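Local atomic coordinates of phosphate-binding protein PstS (Borrelia burgdorferi, PDB entry 4N13), a protein that binds inorganic phosphate with micromolar affinity as the solute-binding component of an ABC transporter that imports phosphate. Residues Pro24-Asp27 and Glu28-Leu31; Gln252-Val255 and Glu256-Phe260. All blocks are in the same frame, centred on the assembly; numbering follows the deposited sequence.

Overall arrangement
From the N terminus, strand 12-18 runs into the predicted phosphate-binding residues Ser-19 to Thr-21 and then into helix 23-36, whose first turns form interaction 1. This contact is local, within one helix, so it closes no long loop. The chain then builds most of both lobes before it returns in helix 249-257, where interaction 2 spans the last turns and the C-terminal cap. The two lie in series, neither nested nor crossed, with centres about 11 Å apart. They meet because the late helix packs against the early one, tying the C-terminal part of the chain to the beta-alpha-beta unit near its N terminus.

Interaction 1: residues Pro24-Asp27 and Glu28-Leu31; sequences PILD and EMIL
Met-29 lies beside Ile-25, both side chains pointing the same way from successive turns of the helix, and the methyl CE of Met-29 rests on CG2 of Ile-25 at 3.7 Å. Two first torsions bring them together: Ile-25 CG1 lies beside its backbone N (chi1 -69°), which leaves CG2 anti to N and facing Met-29, while Met-29 CG sits beside its own N and passes 3.3 Å from Ile-25 O before the thioether chain extends fully. Leu-26 flanks the sulfur more loosely, its CD2 4.5 Å from Met-29 SD. On the next side of the helix, Ile-30 CG1 sits off the oxygen end of the Leu-26 carbonyl, 3.2 Å from O.

Four i to i+4 backbone hydrogen bonds hold these turns; the shortest is Ile-30 N to Leu-26 O at 2.8 Å. The Pro-24 carbonyl stands apart: Glu-28 N comes in above its plane, 41° out, and the same oxygen also accepts a hydrogen bond from Gln-258 NE2. This is the first part of the helix in the beta-alpha-beta unit of strand 12-18, helix 23-36 and strand 40-45. The helix begins just after Ser-19, Thr-20 and Thr-21, which probably bind phosphate, as in related proteins.

Outside the two segments, Phe-242, Phe-245 and Met-246 of helix 237-246 touch Met-29, with Ile-254 and Val-255 of helix 249-257 also against it. Leu-26 and Ile-30 meet Tyr-44 on strand 40-45, and Leu-26 also touches Met-246. Glu-28, whose chain runs extended from a CG anti to N (chi1 -178°), reaches Gln-258 NE2 through OE1 in a weak hydrogen bond, and its OE2 makes a long, weak ion pair with Arg-32.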
ATOM      1  N   PRO A  24       6.729  13.410  -1.002  0.82  9.11           N
ATOM      2  CA  PRO A  24       6.077  14.726  -0.873  0.82  9.49           C
ATOM      3  C   PRO A  24       5.253  14.875   0.412  0.82  9.10           C
ATOM      4  O   PRO A  24       5.033  15.999   0.842  0.82  9.50           O
ATOM      5  CB  PRO A  24       5.236  14.836  -2.147  0.82 11.00           C
ATOM      6  CG  PRO A  24       5.036  13.440  -2.601  0.82 10.37           C
ATOM      7  CD  PRO A  24       6.258  12.677  -2.193  0.82  9.73           C
ATOM      8  N   ILE A  25       4.823  13.777   1.017  1.00  8.69           N
ATOM      9  CA  ILE A  25       4.182  13.829   2.329  1.00  9.30           C
ATOM     10  C   ILE A  25       5.190  14.237   3.377  1.00  8.33           C
ATOM     11  O   ILE A  25       4.942  15.159   4.155  1.00  7.87           O
ATOM     12  CB  ILE A  25       3.575  12.474   2.694  1.00 10.19           C
ATOM     13  CG1 ILE A  25       2.382  12.216   1.759  1.00 12.01           C
ATOM     14  CG2 ILE A  25       3.128  12.446   4.159  1.00 10.94           C
ATOM     15  CD1 ILE A  25       1.848  10.807   1.785  1.00 14.94           C
ATOM     16  N   LEU A  26       6.332  13.556   3.424  1.00  7.46           N
ATOM     17  CA  LEU A  26       7.351  13.920   4.408  1.00  8.13           C
ATOM     18  C   LEU A  26       7.813  15.362   4.189  1.00  7.42           C
ATOM     19  O   LEU A  26       8.009  16.113   5.139  1.00  7.79           O
ATOM     20  CB  LEU A  26       8.531  12.947   4.375  1.00  8.56           C
ATOM     21  CG  LEU A  26       8.445  11.798   5.384  1.00  8.71           C
ATOM     22  CD1 LEU A  26       8.695  12.285   6.811  1.00  9.67           C
ATOM     23  CD2 LEU A  26       7.115  11.037   5.289  1.00  9.23           C
ATOM     24  N   ASP A  27       7.983  15.763   2.931  1.00  7.93           N
ATOM     25  CA  ASP A  27       8.452  17.116   2.639  1.00  8.47           C
ATOM     26  C   ASP A  27       7.466  18.160   3.127  1.00  8.62           C
ATOM     27  O   ASP A  27       7.866  19.168   3.728  1.00  9.02           O
ATOM     28  CB  ASP A  27       8.711  17.307   1.145  1.00 10.17           C
ATOM     29  CG  ASP A  27       9.925  16.519   0.647  1.00 11.31           C
ATOM     30  OD1 ASP A  27      10.690  16.003   1.489  1.00 12.38           O
ATOM     31  OD2 ASP A  27      10.110  16.405  -0.581  1.00 13.73           O
ATOM     32  N   GLU A  28       6.178  17.923   2.887  1.00  8.75           N
ATOM     33  CA  GLU A  28       5.191  18.876   3.382  1.00  7.92           C
ATOM     34  C   GLU A  28       5.138  18.869   4.909  1.00  8.34           C
ATOM     35  O   GLU A  28       4.971  19.914   5.544  1.00  8.86           O
ATOM     36  CB  GLU A  28       3.814  18.609   2.787  1.00  9.19           C
ATOM     37  CG  GLU A  28       2.783  19.622   3.257  1.00  9.71           C
ATOM     38  CD  GLU A  28       1.460  19.542   2.557  1.00 10.43           C
ATOM     39  OE1 GLU A  28       1.347  18.814   1.548  1.00 12.34           O
ATOM     40  OE2 GLU A  28       0.532  20.228   3.027  1.00 13.14           O
ATOM     41  N   MET A  29       5.248  17.688   5.511  1.00  7.48           N
ATOM     42  CA  MET A  29       5.280  17.605   6.960  1.00  6.96           C
ATOM     43  C   MET A  29       6.444  18.398   7.533  1.00  7.54           C
ATOM     44  O   MET A  29       6.288  19.078   8.548  1.00  7.56           O
ATOM     45  CB  MET A  29       5.357  16.170   7.444  1.00  7.30           C
ATOM     46  CG  MET A  29       4.117  15.347   7.293  1.00  7.85           C
ATOM     47  SD  MET A  29       4.396  13.643   7.749  1.00  9.39           S
ATOM     48  CE  MET A  29       2.719  13.039   7.792  1.00 10.37           C
ATOM     49  N   ILE A  30       7.611  18.298   6.900  1.00  6.95           N
ATOM     50  CA  ILE A  30       8.775  19.059   7.339  1.00  7.82           C
ATOM     51  C   ILE A  30       8.496  20.553   7.291  1.00  8.22           C
ATOM     52  O   ILE A  30       8.765  21.292   8.243  1.00  8.49           O
ATOM     53  CB  ILE A  30      10.005  18.692   6.480  1.00  8.07           C
ATOM     54  CG1 ILE A  30      10.493  17.290   6.858  1.00  7.96           C
ATOM     55  CG2 ILE A  30      11.133  19.726   6.645  1.00  9.29           C
ATOM     56  CD1 ILE A  30      11.474  16.674   5.894  1.00  8.51           C
ATOM     57  N   LEU A  31       7.951  21.017   6.180  1.00  8.82           N
ATOM     58  CA  LEU A  31       7.760  22.452   6.042  1.00  9.73           C
ATOM     59  C   LEU A  31       6.647  22.967   6.946  1.00 10.18           C
ATOM     60  O   LEU A  31       6.753  24.060   7.496  1.00 10.91           O
ATOM     61  CB  LEU A  31       7.535  22.830   4.581  1.00 13.02           C
ATOM     62  CG  LEU A  31       8.837  22.747   3.754  1.00 15.42           C
ATOM     63  CD1 LEU A  31       8.572  22.717   2.271  1.00 18.54           C
ATOM     64  CD2 LEU A  31       9.785  23.885   4.092  1.00 18.42           C
TER

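Interaction 2: residues Gln252-Val255 and Glu256-Phe260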
ATOM      1  N   GLN A 252      -1.963  14.032   9.594  1.00  7.83           N
ATOM      2  CA  GLN A 252      -2.820  13.070   8.933  1.00  7.50           C
ATOM      3  C   GLN A 252      -3.615  13.723   7.809  1.00  7.95           C
ATOM      4  O   GLN A 252      -3.913  13.085   6.800  1.00  8.79           O
ATOM      5  CB  GLN A 252      -3.696  12.370   9.967  1.00  8.54           C
ATOM      6  CG  GLN A 252      -2.833  11.554  10.890  1.00  8.89           C
ATOM      7  CD  GLN A 252      -2.170  10.417  10.119  1.00  8.80           C
ATOM      8  OE1 GLN A 252      -2.852   9.636   9.455  1.00 11.42           O
ATOM      9  NE2 GLN A 252      -0.847  10.326  10.189  1.00  8.91           N
ATOM     10  N   ASP A 253      -3.938  15.005   7.959  1.00  8.11           N
ATOM     11  CA  ASP A 253      -4.555  15.729   6.841  1.00  7.98           C
ATOM     12  C   ASP A 253      -3.594  15.773   5.651  1.00  7.46           C
ATOM     13  O   ASP A 253      -4.021  15.635   4.509  1.00  8.31           O
ATOM     14  CB  ASP A 253      -4.933  17.151   7.235  1.00  9.25           C
ATOM     15  CG  ASP A 253      -6.138  17.217   8.180  1.00 12.86           C
ATOM     16  OD1 ASP A 253      -6.848  16.209   8.339  1.00 14.66           O
ATOM     17  OD2 ASP A 253      -6.383  18.301   8.759  1.00 16.98           O
ATOM     18  N   ILE A 254      -2.300  15.984   5.917  1.00  7.37           N
ATOM     19  CA  ILE A 254      -1.314  15.983   4.844  1.00  7.89           C
ATOM     20  C   ILE A 254      -1.298  14.629   4.132  1.00  7.59           C
ATOM     21  O   ILE A 254      -1.282  14.571   2.908  1.00  7.98           O
ATOM     22  CB  ILE A 254       0.073  16.321   5.385  1.00  7.62           C
ATOM     23  CG1 ILE A 254       0.095  17.753   5.925  1.00  9.03           C
ATOM     24  CG2 ILE A 254       1.131  16.132   4.301  1.00  8.80           C
ATOM     25  CD1 ILE A 254       1.284  18.068   6.809  1.00  9.66           C
ATOM     26  N   VAL A 255      -1.296  13.542   4.905  1.00  7.21           N
ATOM     27  CA  VAL A 255      -1.321  12.190   4.335  1.00  8.01           C
ATOM     28  C   VAL A 255      -2.491  12.046   3.363  1.00  7.38           C
ATOM     29  O   VAL A 255      -2.339  11.564   2.244  1.00  8.57           O
ATOM     30  CB  VAL A 255      -1.460  11.140   5.466  1.00  8.09           C
ATOM     31  CG1 VAL A 255      -1.776   9.765   4.941  1.00  8.33           C
ATOM     32  CG2 VAL A 255      -0.170  11.080   6.296  1.00  8.12           C
ATOM     33  N   GLU A 256      -3.671  12.472   3.788  1.00  7.76           N
ATOM     34  CA  GLU A 256      -4.861  12.285   2.953  1.00  8.38           C
ATOM     35  C   GLU A 256      -4.928  13.257   1.781  1.00  9.06           C
ATOM     36  O   GLU A 256      -5.393  12.885   0.701  1.00 11.12           O
ATOM     37  CB  GLU A 256      -6.120  12.315   3.825  1.00 11.11           C
ATOM     38  CG  GLU A 256      -6.063  11.171   4.838  1.00 13.69           C
ATOM     39  CD  GLU A 256      -7.398  10.745   5.373  1.00 15.73           C
ATOM     40  OE1 GLU A 256      -8.355  11.548   5.316  1.00 19.04           O
ATOM     41  OE2 GLU A 256      -7.498   9.598   5.876  1.00 15.43           O
ATOM     42  N   GLU A 257      -4.433  14.472   1.965  1.00  7.69           N
ATOM     43  CA  GLU A 257      -4.368  15.429   0.861  1.00  9.09           C
ATOM     44  C   GLU A 257      -3.449  14.939  -0.249  1.00  9.32           C
ATOM     45  O   GLU A 257      -3.562  15.369  -1.388  1.00  9.10           O
ATOM     46  CB  GLU A 257      -3.864  16.780   1.372  1.00 10.44           C
ATOM     47  CG  GLU A 257      -4.874  17.489   2.240  1.00 11.28           C
ATOM     48  CD  GLU A 257      -4.282  18.505   3.226  1.00 12.84           C
ATOM     49  OE1 GLU A 257      -3.117  18.946   3.084  1.00 14.95           O
ATOM     50  OE2 GLU A 257      -5.013  18.878   4.174  1.00 13.84           O
ATOM     51  N   GLN A 258      -2.556  14.021   0.075  1.00 10.91           N
ATOM     52  CA  GLN A 258      -1.631  13.475  -0.904  1.00 11.59           C
ATOM     53  C   GLN A 258      -1.982  12.076  -1.333  1.00 12.47           C
ATOM     54  O   GLN A 258      -1.170  11.382  -1.939  1.00 16.26           O
ATOM     55  CB  GLN A 258      -0.219  13.575  -0.369  1.00 10.71           C
ATOM     56  CG  GLN A 258       0.130  15.027  -0.290  1.00 13.09           C
ATOM     57  CD  GLN A 258       1.570  15.308  -0.387  1.00 11.69           C
ATOM     58  OE1 GLN A 258       2.272  14.694  -1.174  1.00 13.65           O
ATOM     59  NE2 GLN A 258       2.050  16.234   0.428  1.00 15.55           N
ATOM     60  N   GLY A 259      -3.219  11.676  -1.071  1.00 11.86           N
ATOM     61  CA  GLY A 259      -3.757  10.485  -1.693  1.00 13.11           C
ATOM     62  C   GLY A 259      -3.642   9.195  -0.923  1.00 12.32           C
ATOM     63  O   GLY A 259      -4.040   8.152  -1.434  1.00 14.02           O
ATOM     64  N   PHE A 260      -3.098   9.250   0.286  1.00 10.99           N
ATOM     65  CA  PHE A 260      -2.964   8.058   1.115  1.00 10.34           C
ATOM     66  C   PHE A 260      -4.083   8.083   2.143  1.00  9.01           C
ATOM     67  O   PHE A 260      -4.859   9.029   2.212  1.00 11.12           O
ATOM     68  CB  PHE A 260      -1.610   8.026   1.843  1.00 11.06           C
ATOM     69  CG  PHE A 260      -0.436   7.647   0.987  1.00 15.26           C
ATOM     70  CD1 PHE A 260       0.223   6.451   1.197  1.00 18.33           C
ATOM     71  CD2 PHE A 260       0.052   8.513   0.018  1.00 19.33           C
ATOM     72  CE1 PHE A 260       1.316   6.103   0.441  1.00 19.34           C
ATOM     73  CE2 PHE A 260       1.140   8.161  -0.754  1.00 21.73           C
ATOM     74  CZ  PHE A 260       1.772   6.951  -0.537  1.00 21.36           C
TER
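The carboxylate of Glu-257 presents one face to the backbone carbonyl of Asp-253, whose O lies 3.2 Å from CD; the same face also carries Asp-253 CB, 3.5 Å from OE2. Glu-257 CG, set beside the backbone N (chi1 -71°), folds the chain back over the preceding turn. The Phe-260 ring has Val-255 O at its edge, near the ring plane, while Val-255 CG1 meets Phe-260 CB at 3.6 Å, the two side chains crossing at about a right angle.

That same oxygen ends the helix in a Schellman motif. Phe-260 N bonds to Val-255 O at 3.1 Å, Gly-259 N bonds to Glu-256 O, and Gly-259, at positive phi (94°), is the C-prime residue. Gln-258 N reaches Val-255 O from the opposite face of the carbonyl plane, so two donors grip it. The cap carries the Phe-260 side chain to within about 4 Å of that of Thr-21, which probably binds phosphate.

Glu-256 OE2 is held by Gly-262 N and by a salt bridge to Lys-212. Ile-254 packs on Arg-32 of helix 23-36, Val-255 on Ala-85 of strand 80-93, and Phe-260 touches both Ile-25 of that helix and Asp-87 of that strand.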